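Local coordinates for protein glycoside hydrolase, GH17 family (Formosa sp. Hel1_33_131, PDB 6FCG) that probably hydrolyses internal beta-1,3-glucosidic bonds of laminarin, the storage glucan of microalgae, acting as an endo-laminarinase of the GH17 family, at residues 352-357 with 372-377; 328-333 with 379-384; 306-311 with 321-326; 75-80 with 393-398. All blocks are in the same frame, centred on the assembly; numbering follows the deposited sequence.

Contact 1. Residues 352-357 with 372-377; sequences AFDEPW and LFTVDG
The carbonyl oxygen of A352 is gripped by two consecutive backbone N-H groups. F373 N approaches A352 O in the carbonyl plane at 3.1 Å, whereas L372 N reaches A352 O at 3.0 Å from above that plane, through a more bent bond (133°). Two residues on, D354 N donates to F373 O at 3.0 Å, a nearly straight bond (167°). The pattern is that of a single parallel beta bridge between F353 and F373. Their side chains lie side by side and point the same way: CD1 of F353 meets CB of F373 at 3.5 Å, and F373 CD1 lies over one face of the F353 ring. The planes are 23° apart but slid, so the rings barely overlap; R397 makes a cation-pi contact with F353. Were F353 replaced by an alanine, the F373 ring would probably lose its neighbour and R397 its aromatic partner. D354 lays OD2 against the backbone of T374, 3.5 Å from T374 CA, while OD1 is held by K380 NZ and G371 N. A352 also bonds to S53, consistent with the place where a TIM barrel closes, the chain before this loop lying beside strand 50-53.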
loop_
_atom_site.group_PDB
_atom_site.type_symbol
_atom_site.label_atom_id
_atom_site.label_comp_id
_atom_site.label_asym_id
_atom_site.label_seq_id
_atom_site.Cartn_x
_atom_site.Cartn_y
_atom_site.Cartn_z
ATOM N N ALA A 352 -18.117 -6.091 -32.503
ATOM C CA ALA A 352 -18.238 -5.065 -33.541
ATOM C C ALA A 352 -18.180 -3.650 -32.976
ATOM O O ALA A 352 -17.297 -2.868 -33.358
ATOM C CB ALA A 352 -19.502 -5.250 -34.353
ATOM N N PHE A 353 -19.091 -3.349 -32.059
ATOM C CA PHE A 353 -19.235 -2.004 -31.460
ATOM C C PHE A 353 -19.141 -2.052 -29.932
ATOM O O PHE A 353 -19.643 -2.947 -29.295
ATOM C CB PHE A 353 -20.594 -1.387 -31.836
ATOM C CG PHE A 353 -20.812 -1.213 -33.323
ATOM C CD1 PHE A 353 -20.435 -0.044 -33.961
ATOM C CD2 PHE A 353 -21.373 -2.229 -34.083
ATOM C CE1 PHE A 353 -20.601 0.111 -35.313
ATOM C CE2 PHE A 353 -21.550 -2.074 -35.458
ATOM C CZ PHE A 353 -21.163 -0.910 -36.071
ATOM N N ASP A 354 -18.506 -1.054 -29.344
ATOM C CA ASP A 354 -18.553 -0.850 -27.893
ATOM C C ASP A 354 -20.007 -0.853 -27.447
ATOM O O ASP A 354 -20.875 -0.255 -28.084
ATOM C CB ASP A 354 -17.940 0.504 -27.480
ATOM C CG ASP A 354 -16.439 0.532 -27.585
ATOM O OD1 ASP A 354 -15.810 -0.522 -27.753
ATOM O OD2 ASP A 354 -15.880 1.644 -27.534
ATOM N N GLU A 355 -20.241 -1.529 -26.337
ATOM C CA GLU A 355 -21.562 -1.665 -25.762
ATOM C C GLU A 355 -21.498 -1.213 -24.309
ATOM O O GLU A 355 -21.075 -1.965 -23.439
ATOM C CB GLU A 355 -22.020 -3.117 -25.881
ATOM C CG GLU A 355 -22.383 -3.510 -27.324
ATOM C CD GLU A 355 -23.349 -4.677 -27.396
ATOM O OE1 GLU A 355 -22.906 -5.866 -27.436
ATOM O OE2 GLU A 355 -24.558 -4.428 -27.338
ATOM N N PRO A 356 -21.921 0.032 -24.054
ATOM C CA PRO A 356 -21.766 0.589 -22.713
ATOM C C PRO A 356 -22.751 0.118 -21.623
ATOM O O PRO A 356 -22.650 0.578 -20.496
ATOM C CB PRO A 356 -21.883 2.090 -22.943
ATOM C CG PRO A 356 -22.717 2.234 -24.150
ATOM C CD PRO A 356 -22.737 0.921 -24.910
ATOM N N TRP A 357 -23.668 -0.797 -21.931
ATOM C CA TRP A 357 -24.538 -1.406 -20.892
ATOM C C TRP A 357 -23.851 -2.540 -20.072
ATOM O O TRP A 357 -24.418 -2.983 -19.087
ATOM C CB TRP A 357 -25.838 -1.957 -21.517
ATOM C CG TRP A 357 -25.581 -2.981 -22.577
ATOM C CD1 TRP A 357 -25.444 -2.757 -23.898
ATOM C CD2 TRP A 357 -25.420 -4.392 -22.390
ATOM N NE1 TRP A 357 -25.206 -3.934 -24.560
ATOM C CE2 TRP A 357 -25.171 -4.953 -23.654
ATOM C CE3 TRP A 357 -25.470 -5.235 -21.282
ATOM C CZ2 TRP A 357 -24.944 -6.309 -23.844
ATOM C CZ3 TRP A 357 -25.246 -6.588 -21.470
ATOM C CH2 TRP A 357 -24.981 -7.114 -22.750
ATOM N N LEU A 372 -14.562 -2.805 -32.238
ATOM C CA LEU A 372 -13.677 -2.267 -33.270
ATOM C C LEU A 372 -14.053 -0.812 -33.527
ATOM O O LEU A 372 -13.228 -0.011 -33.986
ATOM C CB LEU A 372 -13.777 -3.077 -34.540
ATOM C CG LEU A 372 -13.544 -4.568 -34.413
ATOM C CD1 LEU A 372 -13.848 -5.234 -35.739
ATOM C CD2 LEU A 372 -12.134 -4.896 -33.969
ATOM N N PHE A 373 -15.306 -0.472 -33.251
ATOM C CA PHE A 373 -15.798 0.910 -33.326
ATOM C C PHE A 373 -16.217 1.367 -31.942
ATOM O O PHE A 373 -16.594 0.530 -31.086
ATOM C CB PHE A 373 -17.061 1.018 -34.218
ATOM C CG PHE A 373 -16.873 0.583 -35.639
ATOM C CD1 PHE A 373 -17.057 -0.725 -36.019
ATOM C CD2 PHE A 373 -16.536 1.518 -36.620
ATOM C CE1 PHE A 373 -16.875 -1.106 -37.327
ATOM C CE2 PHE A 373 -16.350 1.130 -37.938
ATOM C CZ PHE A 373 -16.534 -0.182 -38.291
ATOM N N THR A 374 -16.269 2.694 -31.773
ATOM C CA THR A 374 -16.756 3.322 -30.534
ATOM C C THR A 374 -18.269 3.314 -30.606
ATOM O O THR A 374 -18.834 3.031 -31.652
ATOM C CB THR A 374 -16.233 4.758 -30.263
ATOM O OG1 THR A 374 -16.884 5.738 -31.094
ATOM C CG2 THR A 374 -14.729 4.871 -30.387
ATOM N N VAL A 375 -18.936 3.631 -29.508
ATOM C CA VAL A 375 -20.410 3.675 -29.528
ATOM C C VAL A 375 -20.904 4.715 -30.584
ATOM O O VAL A 375 -21.881 4.485 -31.266
ATOM C CB VAL A 375 -21.052 3.823 -28.120
ATOM C CG1 VAL A 375 -20.767 5.184 -27.534
ATOM C CG2 VAL A 375 -22.552 3.608 -28.181
ATOM N N ASP A 376 -20.191 5.840 -30.719
ATOM C CA ASP A 376 -20.529 6.923 -31.664
ATOM C C ASP A 376 -20.141 6.640 -33.121
ATOM O O ASP A 376 -20.387 7.464 -33.992
ATOM C CB ASP A 376 -19.868 8.250 -31.227
ATOM C CG ASP A 376 -20.289 8.702 -29.809
ATOM O OD1 ASP A 376 -21.505 8.756 -29.497
ATOM O OD2 ASP A 376 -19.388 8.996 -29.000
ATOM N N GLY A 377 -19.535 5.491 -33.394
ATOM C CA GLY A 377 -19.229 5.084 -34.748
ATOM C C GLY A 377 -17.857 5.503 -35.214
ATOM O O GLY A 377 -17.583 5.424 -36.402
#

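Contact 2. Residues 328-333 with 379-384; sequences KEAIFY and AKYVLW
At the heart of this packing A330 CB nestles against V382, 3.6 Å from V382 CB, where the two backbones come nearest. The Y381 ring meets the same methyl with its edge, Y381 CD2 lying 3.5 Å from A330 CB. One helical turn further on, Y333 crosses V382 at about a right angle, and V382 CG2 reaches Y333 CD2 at 3.5 Å; with chi1 at 64°, CG2 stands anti to the V382 N, on the helix side. Outward from this apolar patch, E329 stretches fully across the K380 chain, its OE2 3.4 Å from K380 CD. E329 OE1 stays 4.4 Å from K380 NZ, beyond a salt bridge; the ammonium has its partners in D354, G371 O and S310 OG, which may be why. Such proximity may still be mildly favourable electrostatically. The contact fastens one face of helix 326-342 to the loop that leads into helix 384-388. I331 and F332 of helix 326-342 pack on helix 266-294, while the Y381 ring touches helix 410-416.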
loop_
_atom_site.group_PDB
_atom_site.type_symbol
_atom_site.label_atom_id
_atom_site.label_comp_id
_atom_site.label_asym_id
_atom_site.label_seq_id
_atom_site.Cartn_x
_atom_site.Cartn_y
_atom_site.Cartn_z
ATOM N N LYS A 328 -2.710 -2.329 -29.162
ATOM C CA LYS A 328 -2.606 -3.738 -28.831
ATOM C C LYS A 328 -3.841 -4.494 -29.288
ATOM O O LYS A 328 -3.720 -5.654 -29.642
ATOM C CB LYS A 328 -2.355 -3.961 -27.341
ATOM C CG LYS A 328 -0.997 -3.478 -26.908
ATOM C CD LYS A 328 -0.635 -4.064 -25.570
ATOM C CE LYS A 328 -0.409 -3.023 -24.486
ATOM N NZ LYS A 328 0.785 -2.235 -24.411
ATOM N N GLU A 329 -5.008 -3.845 -29.259
ATOM C CA GLU A 329 -6.234 -4.448 -29.788
ATOM C C GLU A 329 -6.085 -4.783 -31.268
ATOM O O GLU A 329 -6.456 -5.883 -31.707
ATOM C CB GLU A 329 -7.450 -3.530 -29.605
ATOM C CG GLU A 329 -8.721 -4.110 -30.202
ATOM C CD GLU A 329 -9.864 -3.140 -30.217
ATOM O OE1 GLU A 329 -10.916 -3.629 -29.831
ATOM O OE2 GLU A 329 -9.745 -1.933 -30.622
ATOM N N ALA A 330 -5.571 -3.832 -32.027
ATOM C CA ALA A 330 -5.335 -4.048 -33.447
ATOM C C ALA A 330 -4.357 -5.200 -33.701
ATOM O O ALA A 330 -4.601 -6.054 -34.559
ATOM C CB ALA A 330 -4.832 -2.774 -34.101
ATOM N N ILE A 331 -3.260 -5.229 -32.958
ATOM C CA ILE A 331 -2.308 -6.321 -33.095
ATOM C C ILE A 331 -2.973 -7.680 -32.809
ATOM O O ILE A 331 -2.803 -8.639 -33.566
ATOM C CB ILE A 331 -1.080 -6.120 -32.198
ATOM C CG1 ILE A 331 -0.257 -4.943 -32.715
ATOM C CG2 ILE A 331 -0.214 -7.387 -32.181
ATOM C CD1 ILE A 331 0.760 -4.427 -31.719
ATOM N N PHE A 332 -3.759 -7.747 -31.744
ATOM C CA PHE A 332 -4.433 -8.985 -31.387
ATOM C C PHE A 332 -5.441 -9.399 -32.459
ATOM O O PHE A 332 -5.431 -10.554 -32.887
ATOM C CB PHE A 332 -5.107 -8.871 -30.015
ATOM C CG PHE A 332 -5.670 -10.171 -29.508
ATOM C CD1 PHE A 332 -4.822 -11.174 -29.068
ATOM C CD2 PHE A 332 -7.041 -10.391 -29.476
ATOM C CE1 PHE A 332 -5.325 -12.376 -28.601
ATOM C CE2 PHE A 332 -7.552 -11.583 -28.996
ATOM C CZ PHE A 332 -6.694 -12.580 -28.562
ATOM N N TYR A 333 -6.285 -8.454 -32.878
ATOM C CA TYR A 333 -7.297 -8.703 -33.899
ATOM C C TYR A 333 -6.679 -9.311 -35.168
ATOM O O TYR A 333 -7.169 -10.324 -35.672
ATOM C CB TYR A 333 -8.032 -7.408 -34.276
ATOM C CG TYR A 333 -9.073 -7.594 -35.343
ATOM C CD1 TYR A 333 -10.293 -8.189 -35.055
ATOM C CD2 TYR A 333 -8.846 -7.148 -36.639
ATOM C CE1 TYR A 333 -11.266 -8.343 -36.034
ATOM C CE2 TYR A 333 -9.806 -7.292 -37.633
ATOM C CZ TYR A 333 -11.013 -7.894 -37.334
ATOM O OH TYR A 333 -11.917 -8.022 -38.361
ATOM N N ALA A 379 -14.006 4.757 -35.835
ATOM C CA ALA A 379 -13.195 3.577 -36.076
ATOM C C ALA A 379 -11.924 3.675 -35.247
ATOM O O ALA A 379 -11.156 4.613 -35.395
ATOM C CB ALA A 379 -12.855 3.460 -37.561
ATOM N N LYS A 380 -11.700 2.669 -34.408
ATOM C CA LYS A 380 -10.475 2.566 -33.621
ATOM C C LYS A 380 -9.305 2.187 -34.512
ATOM O O LYS A 380 -9.498 1.722 -35.644
ATOM C CB LYS A 380 -10.623 1.517 -32.522
ATOM C CG LYS A 380 -11.647 1.873 -31.455
ATOM C CD LYS A 380 -11.933 0.680 -30.569
ATOM C CE LYS A 380 -12.984 1.001 -29.511
ATOM N NZ LYS A 380 -13.237 -0.149 -28.582
ATOM N N TYR A 381 -8.103 2.361 -33.985
ATOM C CA TYR A 381 -6.861 2.145 -34.724
ATOM C C TYR A 381 -6.876 0.959 -35.677
ATOM O O TYR A 381 -6.448 1.070 -36.839
ATOM C CB TYR A 381 -5.665 2.014 -33.772
ATOM C CG TYR A 381 -4.367 1.817 -34.525
ATOM C CD1 TYR A 381 -3.801 2.864 -35.259
ATOM C CD2 TYR A 381 -3.735 0.569 -34.557
ATOM C CE1 TYR A 381 -2.630 2.682 -35.976
ATOM C CE2 TYR A 381 -2.567 0.369 -35.269
ATOM C CZ TYR A 381 -2.016 1.428 -35.977
ATOM O OH TYR A 381 -0.835 1.245 -36.659
ATOM N N VAL A 382 -7.369 -0.172 -35.177
ATOM C CA VAL A 382 -7.499 -1.400 -35.967
ATOM C C VAL A 382 -8.109 -1.214 -37.365
ATOM O O VAL A 382 -7.696 -1.917 -38.290
ATOM C CB VAL A 382 -8.255 -2.490 -35.163
ATOM C CG1 VAL A 382 -9.691 -2.092 -34.854
ATOM C CG2 VAL A 382 -8.203 -3.844 -35.852
ATOM N N LEU A 383 -9.073 -0.293 -37.507
ATOM C CA LEU A 383 -9.770 -0.035 -38.789
ATOM C C LEU A 383 -9.442 1.285 -39.501
ATOM O O LEU A 383 -10.093 1.616 -40.489
ATOM C CB LEU A 383 -11.300 -0.074 -38.580
ATOM C CG LEU A 383 -11.943 -1.349 -38.043
ATOM C CD1 LEU A 383 -13.459 -1.227 -38.054
ATOM C CD2 LEU A 383 -11.492 -2.561 -38.844
ATOM N N TRP A 384 -8.486 2.063 -39.000
ATOM C CA TRP A 384 -8.118 3.350 -39.642
ATOM C C TRP A 384 -7.792 3.171 -41.100
ATOM O O TRP A 384 -8.164 3.980 -41.920
ATOM C CB TRP A 384 -6.879 3.950 -38.987
ATOM C CG TRP A 384 -7.066 4.566 -37.640
ATOM C CD1 TRP A 384 -8.197 4.557 -36.859
ATOM C CD2 TRP A 384 -6.079 5.266 -36.915
ATOM N NE1 TRP A 384 -7.952 5.220 -35.694
ATOM C CE2 TRP A 384 -6.653 5.659 -35.705
ATOM C CE3 TRP A 384 -4.744 5.596 -37.172
ATOM C CZ2 TRP A 384 -5.933 6.366 -34.736
ATOM C CZ3 TRP A 384 -4.041 6.310 -36.232
ATOM C CH2 TRP A 384 -4.635 6.687 -35.020
#

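Contact 3. Residues 306-311 with 321-326; sequences TGWASF and SKATDE
A chi1 of -164° swings the W308 indole away from its own backbone N, and a chi2 of -74° turns the pyrrole edge to the backbone of A323. The resulting bond, W308 NE1 to A323 O, is 2.9 Å long and nearly straight (165°). A323 O lies close to the indole plane, although the donor arrives well above the carbonyl plane. Alongside, W308 CZ2 packs on A323 CB at 3.7 Å. A leucine in place of the tryptophan would probably leave A323 O without this donor and its methyl without the six-membered ring. Further along, the two loop segments draw close enough for CA-H...O contacts: T324 CA lies 3.3 Å from A309 O, and D325 CA 3.1 Å from S310 O. S310 CB then packs on E326 CG at 3.7 Å. D325 occupies the N-cap of helix 326-342, its OD1 accepting from K328 N. All this knits together a beta-alpha loop, which in a TIM barrel rises from the C-terminal end of its strand, here 301-305.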
loop_
_atom_site.group_PDB
_atom_site.type_symbol
_atom_site.label_atom_id
_atom_site.label_comp_id
_atom_site.label_asym_id
_atom_site.label_seq_id
_atom_site.Cartn_x
_atom_site.Cartn_y
_atom_site.Cartn_z
ATOM N N THR A 306 -13.383 -14.331 -28.793
ATOM C CA THR A 306 -12.152 -13.807 -28.212
ATOM C C THR A 306 -12.082 -12.313 -28.530
ATOM O O THR A 306 -12.695 -11.860 -29.490
ATOM C CB THR A 306 -10.899 -14.533 -28.718
ATOM O OG1 THR A 306 -9.772 -14.122 -27.937
ATOM C CG2 THR A 306 -10.622 -14.219 -30.193
ATOM N N GLY A 307 -11.333 -11.566 -27.739
ATOM C CA GLY A 307 -11.265 -10.126 -27.889
ATOM C C GLY A 307 -10.263 -9.468 -26.962
ATOM O O GLY A 307 -9.773 -10.077 -26.030
ATOM N N TRP A 308 -9.955 -8.209 -27.245
ATOM C CA TRP A 308 -8.959 -7.448 -26.500
ATOM C C TRP A 308 -9.406 -5.980 -26.406
ATOM O O TRP A 308 -9.397 -5.269 -27.392
ATOM C CB TRP A 308 -7.623 -7.564 -27.235
ATOM C CG TRP A 308 -6.450 -7.178 -26.464
ATOM C CD1 TRP A 308 -6.068 -5.901 -26.127
ATOM C CD2 TRP A 308 -5.461 -8.043 -25.932
ATOM N NE1 TRP A 308 -4.901 -5.929 -25.416
ATOM C CE2 TRP A 308 -4.512 -7.234 -25.265
ATOM C CE3 TRP A 308 -5.282 -9.419 -25.937
ATOM C CZ2 TRP A 308 -3.400 -7.757 -24.628
ATOM C CZ3 TRP A 308 -4.184 -9.947 -25.298
ATOM C CH2 TRP A 308 -3.250 -9.115 -24.652
ATOM N N ALA A 309 -9.802 -5.544 -25.214
ATOM C CA ALA A 309 -10.402 -4.238 -25.048
ATOM C C ALA A 309 -9.424 -3.099 -25.233
ATOM O O ALA A 309 -8.211 -3.246 -24.989
ATOM C CB ALA A 309 -11.070 -4.159 -23.703
ATOM N N SER A 310 -9.934 -1.963 -25.685
ATOM C CA SER A 310 -9.117 -0.782 -25.953
ATOM C C SER A 310 -8.964 0.126 -24.739
ATOM O O SER A 310 -8.198 1.092 -24.798
ATOM C CB SER A 310 -9.703 0.031 -27.097
ATOM O OG SER A 310 -10.976 0.563 -26.767
ATOM N N PHE A 311 -9.666 -0.164 -23.648
ATOM C CA PHE A 311 -9.529 0.634 -22.443
ATOM C C PHE A 311 -9.925 -0.157 -21.205
ATOM O O PHE A 311 -10.827 -0.971 -21.274
ATOM C CB PHE A 311 -10.385 1.913 -22.546
ATOM C CG PHE A 311 -10.154 2.874 -21.439
ATOM C CD1 PHE A 311 -9.121 3.791 -21.511
ATOM C CD2 PHE A 311 -10.926 2.834 -20.292
ATOM C CE1 PHE A 311 -8.868 4.675 -20.459
ATOM C CE2 PHE A 311 -10.685 3.721 -19.232
ATOM C CZ PHE A 311 -9.652 4.643 -19.321
ATOM N N SER A 321 -2.396 -4.593 -15.690
ATOM C CA SER A 321 -1.513 -5.347 -16.604
ATOM C C SER A 321 -1.033 -4.616 -17.848
ATOM O O SER A 321 -0.244 -5.171 -18.587
ATOM C CB SER A 321 -2.206 -6.623 -17.034
ATOM O OG SER A 321 -3.206 -6.369 -18.013
ATOM N N LYS A 322 -1.486 -3.383 -18.078
ATOM C CA LYS A 322 -1.058 -2.580 -19.257
ATOM C C LYS A 322 -1.441 -3.220 -20.604
ATOM O O LYS A 322 -0.747 -3.037 -21.603
ATOM C CB LYS A 322 0.461 -2.297 -19.250
ATOM C CG LYS A 322 1.087 -1.951 -17.917
ATOM C CD LYS A 322 0.815 -0.537 -17.493
ATOM C CE LYS A 322 1.781 -0.239 -16.361
ATOM N NZ LYS A 322 1.293 0.799 -15.438
ATOM N N ALA A 323 -2.533 -3.962 -20.626
ATOM C CA ALA A 323 -2.961 -4.662 -21.829
ATOM C C ALA A 323 -3.814 -3.801 -22.754
ATOM O O ALA A 323 -3.638 -3.825 -23.962
ATOM C CB ALA A 323 -3.735 -5.903 -21.433
ATOM N N THR A 324 -4.712 -3.018 -22.185
ATOM C CA THR A 324 -5.744 -2.368 -22.950
ATOM C C THR A 324 -5.359 -1.018 -23.577
ATOM O O THR A 324 -5.027 -0.086 -22.874
ATOM C CB THR A 324 -6.972 -2.125 -22.079
ATOM O OG1 THR A 324 -6.602 -1.379 -20.917
ATOM C CG2 THR A 324 -7.574 -3.442 -21.667
ATOM N N ASP A 325 -5.438 -0.964 -24.909
ATOM C CA ASP A 325 -5.367 0.258 -25.724
ATOM C C ASP A 325 -5.659 -0.143 -27.176
ATOM O O ASP A 325 -5.624 -1.336 -27.500
ATOM C CB ASP A 325 -4.001 0.971 -25.598
ATOM C CG ASP A 325 -2.839 0.085 -26.015
ATOM O OD1 ASP A 325 -2.755 -0.232 -27.226
ATOM O OD2 ASP A 325 -2.007 -0.276 -25.134
ATOM N N GLU A 326 -5.890 0.828 -28.054
ATOM C CA GLU A 326 -6.304 0.521 -29.420
ATOM C C GLU A 326 -5.234 -0.131 -30.284
ATOM O O GLU A 326 -5.560 -0.846 -31.260
ATOM C CB GLU A 326 -6.809 1.761 -30.121
ATOM C CG GLU A 326 -8.107 2.284 -29.522
ATOM C CD GLU A 326 -8.695 3.484 -30.252
ATOM O OE1 GLU A 326 -8.331 3.735 -31.427
ATOM O OE2 GLU A 326 -9.538 4.174 -29.650
#

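Contact 4. Residues 75-80 with 393-398; sequences MKILHA and EGLTRG
Helix 68-80 ends in the regular turns of 75-80, and facing them runs an extended piece whose weakly bonded strand, 396-397, pairs antiparallel with 400-401 in a small beta hairpin. Here the hairpin arm is laid against the first long helix after strand 50-53 of the TIM barrel. The two backbones stay well apart, the nearest CA atoms being those of I77 and L395 at 6.8 Å, so side chains do the joining. G394, with a positive phi of 86°, lets the chain turn just before L395, a conformation in which a side chain would run into the preceding carbonyl oxygen. L395 then reaches across as a fork. Its CD1 branch enters the angle between I77 and A80, 3.9 Å from I77 CA and 4.0 Å from A80 CB, while CD2 rests beside the aliphatic part of K76, 3.9 Å from K76 CB. The K76 ammonium end leads away from the contact. I77 slides past L395 in the opposite direction and carries its CD1 on towards the strand, to within 3.9 Å of T396 O. Beyond lies R397, whose NE donates to V375 O and whose NH1 forms a salt bridge with D74 of the same helix. At its base, the arginine is crossed at about a right angle by I77, with R397 CB 4.2 Å from I77 CD1.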
loop_
_atom_site.group_PDB
_atom_site.type_symbol
_atom_site.label_atom_id
_atom_site.label_comp_id
_atom_site.label_asym_id
_atom_site.label_seq_id
_atom_site.Cartn_x
_atom_site.Cartn_y
_atom_site.Cartn_z
ATOM N N MET A 75 -25.543 -3.077 -39.790
ATOM C CA MET A 75 -25.404 -4.110 -40.791
ATOM C C MET A 75 -24.684 -3.585 -42.017
ATOM O O MET A 75 -23.827 -4.289 -42.563
ATOM C CB MET A 75 -26.767 -4.678 -41.194
ATOM C CG MET A 75 -27.541 -5.449 -40.134
ATOM S SD MET A 75 -26.689 -6.797 -39.317
ATOM C CE MET A 75 -26.061 -5.963 -37.836
ATOM N N LYS A 76 -25.024 -2.369 -42.453
ATOM C CA LYS A 76 -24.375 -1.792 -43.629
ATOM C C LYS A 76 -22.880 -1.604 -43.374
ATOM O O LYS A 76 -22.069 -1.979 -44.226
ATOM C CB LYS A 76 -25.019 -0.479 -44.076
ATOM C CG LYS A 76 -26.458 -0.603 -44.579
ATOM C CD LYS A 76 -26.881 0.553 -45.486
ATOM C CE LYS A 76 -28.384 0.810 -45.503
ATOM N NZ LYS A 76 -28.797 2.128 -44.976
ATOM N N ILE A 77 -22.533 -1.071 -42.196
ATOM C CA ILE A 77 -21.145 -0.909 -41.770
ATOM C C ILE A 77 -20.370 -2.238 -41.745
ATOM O O ILE A 77 -19.228 -2.326 -42.243
ATOM C CB ILE A 77 -21.060 -0.237 -40.381
ATOM C CG1 ILE A 77 -21.512 1.206 -40.458
ATOM C CG2 ILE A 77 -19.635 -0.292 -39.810
ATOM C CD1 ILE A 77 -21.982 1.768 -39.145
ATOM N N LEU A 78 -20.956 -3.264 -41.152
ATOM C CA LEU A 78 -20.273 -4.542 -41.061
ATOM C C LEU A 78 -20.102 -5.156 -42.421
ATOM O O LEU A 78 -19.074 -5.788 -42.706
ATOM C CB LEU A 78 -21.036 -5.503 -40.133
ATOM C CG LEU A 78 -21.132 -5.093 -38.664
ATOM C CD1 LEU A 78 -21.852 -6.175 -37.885
ATOM C CD2 LEU A 78 -19.761 -4.837 -38.069
ATOM N N HIS A 79 -21.141 -5.057 -43.240
ATOM C CA HIS A 79 -21.119 -5.640 -44.579
ATOM C C HIS A 79 -20.047 -4.991 -45.444
ATOM O O HIS A 79 -19.343 -5.685 -46.191
ATOM C CB HIS A 79 -22.491 -5.505 -45.246
ATOM C CG HIS A 79 -22.545 -6.092 -46.612
ATOM N ND1 HIS A 79 -22.865 -7.416 -46.834
ATOM C CD2 HIS A 79 -22.244 -5.563 -47.819
ATOM C CE1 HIS A 79 -22.790 -7.667 -48.128
ATOM N NE2 HIS A 79 -22.404 -6.562 -48.741
ATOM N N ALA A 80 -19.895 -3.680 -45.309
ATOM C CA ALA A 80 -18.855 -2.929 -46.012
ATOM C C ALA A 80 -17.452 -3.424 -45.679
ATOM O O ALA A 80 -16.585 -3.424 -46.536
ATOM C CB ALA A 80 -18.978 -1.445 -45.693
ATOM N N GLU A 393 -17.485 5.125 -46.658
ATOM C CA GLU A 393 -17.953 6.404 -47.172
ATOM C C GLU A 393 -19.484 6.404 -47.487
ATOM O O GLU A 393 -20.036 5.445 -48.046
ATOM C CB GLU A 393 -17.017 6.783 -48.297
ATOM C CG GLU A 393 -17.317 8.134 -48.917
ATOM C CD GLU A 393 -16.182 9.116 -48.830
ATOM O OE1 GLU A 393 -15.036 8.779 -49.184
ATOM O OE2 GLU A 393 -16.469 10.255 -48.437
ATOM N N GLY A 394 -20.177 7.442 -47.019
ATOM C CA GLY A 394 -21.630 7.542 -47.153
ATOM C C GLY A 394 -22.421 6.861 -46.043
ATOM O O GLY A 394 -23.655 7.009 -45.990
ATOM N N LEU A 395 -21.734 6.110 -45.175
ATOM C CA LEU A 395 -22.372 5.375 -44.088
ATOM C C LEU A 395 -22.320 6.174 -42.827
ATOM O O LEU A 395 -21.415 6.970 -42.604
ATOM C CB LEU A 395 -21.681 4.026 -43.896
ATOM C CG LEU A 395 -21.901 2.990 -45.034
ATOM C CD1 LEU A 395 -21.185 1.713 -44.597
ATOM C CD2 LEU A 395 -23.338 2.711 -45.468
ATOM N N THR A 396 -23.269 5.887 -41.968
ATOM C CA THR A 396 -23.571 6.700 -40.812
ATOM C C THR A 396 -23.907 5.773 -39.628
ATOM O O THR A 396 -24.456 4.702 -39.838
ATOM C CB THR A 396 -24.744 7.641 -41.232
ATOM O OG1 THR A 396 -24.296 8.981 -41.244
ATOM C CG2 THR A 396 -26.058 7.529 -40.370
ATOM N N ARG A 397 -23.559 6.175 -38.407
ATOM C CA ARG A 397 -24.166 5.597 -37.193
ATOM C C ARG A 397 -24.728 6.712 -36.318
ATOM O O ARG A 397 -23.989 7.564 -35.857
ATOM C CB ARG A 397 -23.169 4.715 -36.399
ATOM C CG ARG A 397 -23.820 3.726 -35.428
ATOM C CD ARG A 397 -22.783 2.865 -34.754
ATOM N NE ARG A 397 -22.933 2.439 -33.356
ATOM C CZ ARG A 397 -23.516 1.353 -32.876
ATOM N NH1 ARG A 397 -24.191 0.536 -33.634
ATOM N NH2 ARG A 397 -23.456 1.099 -31.588
ATOM N N GLY A 398 -26.048 6.716 -36.136
ATOM C CA GLY A 398 -26.761 7.700 -35.292
ATOM C C GLY A 398 -26.603 9.138 -35.759
ATOM O O GLY A 398 -26.513 10.032 -34.943
#

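From the N terminus, residues 75-80 open contact 4, which waits more than 300 residues for 393-398 and encloses all the others. Contact 3 closes first, within the loop between strand 301-305 and helix 326-342. Contact 2 then opens on that helix, and contact 1 opens and closes inside it before 379-384 completes contact 2; none cross. Y381 N meets E326 OE1 between contacts 2 and 3, L372 O meets K380 N between contacts 1 and 2, and the F373 ring packs on I77 between contacts 1 and 4. Contacts 3, 2, 1 and 4 thus touch in that order, linking the loop after strand 301-305, helix 326-342, the loops before helix 384-388 and helix 68-80.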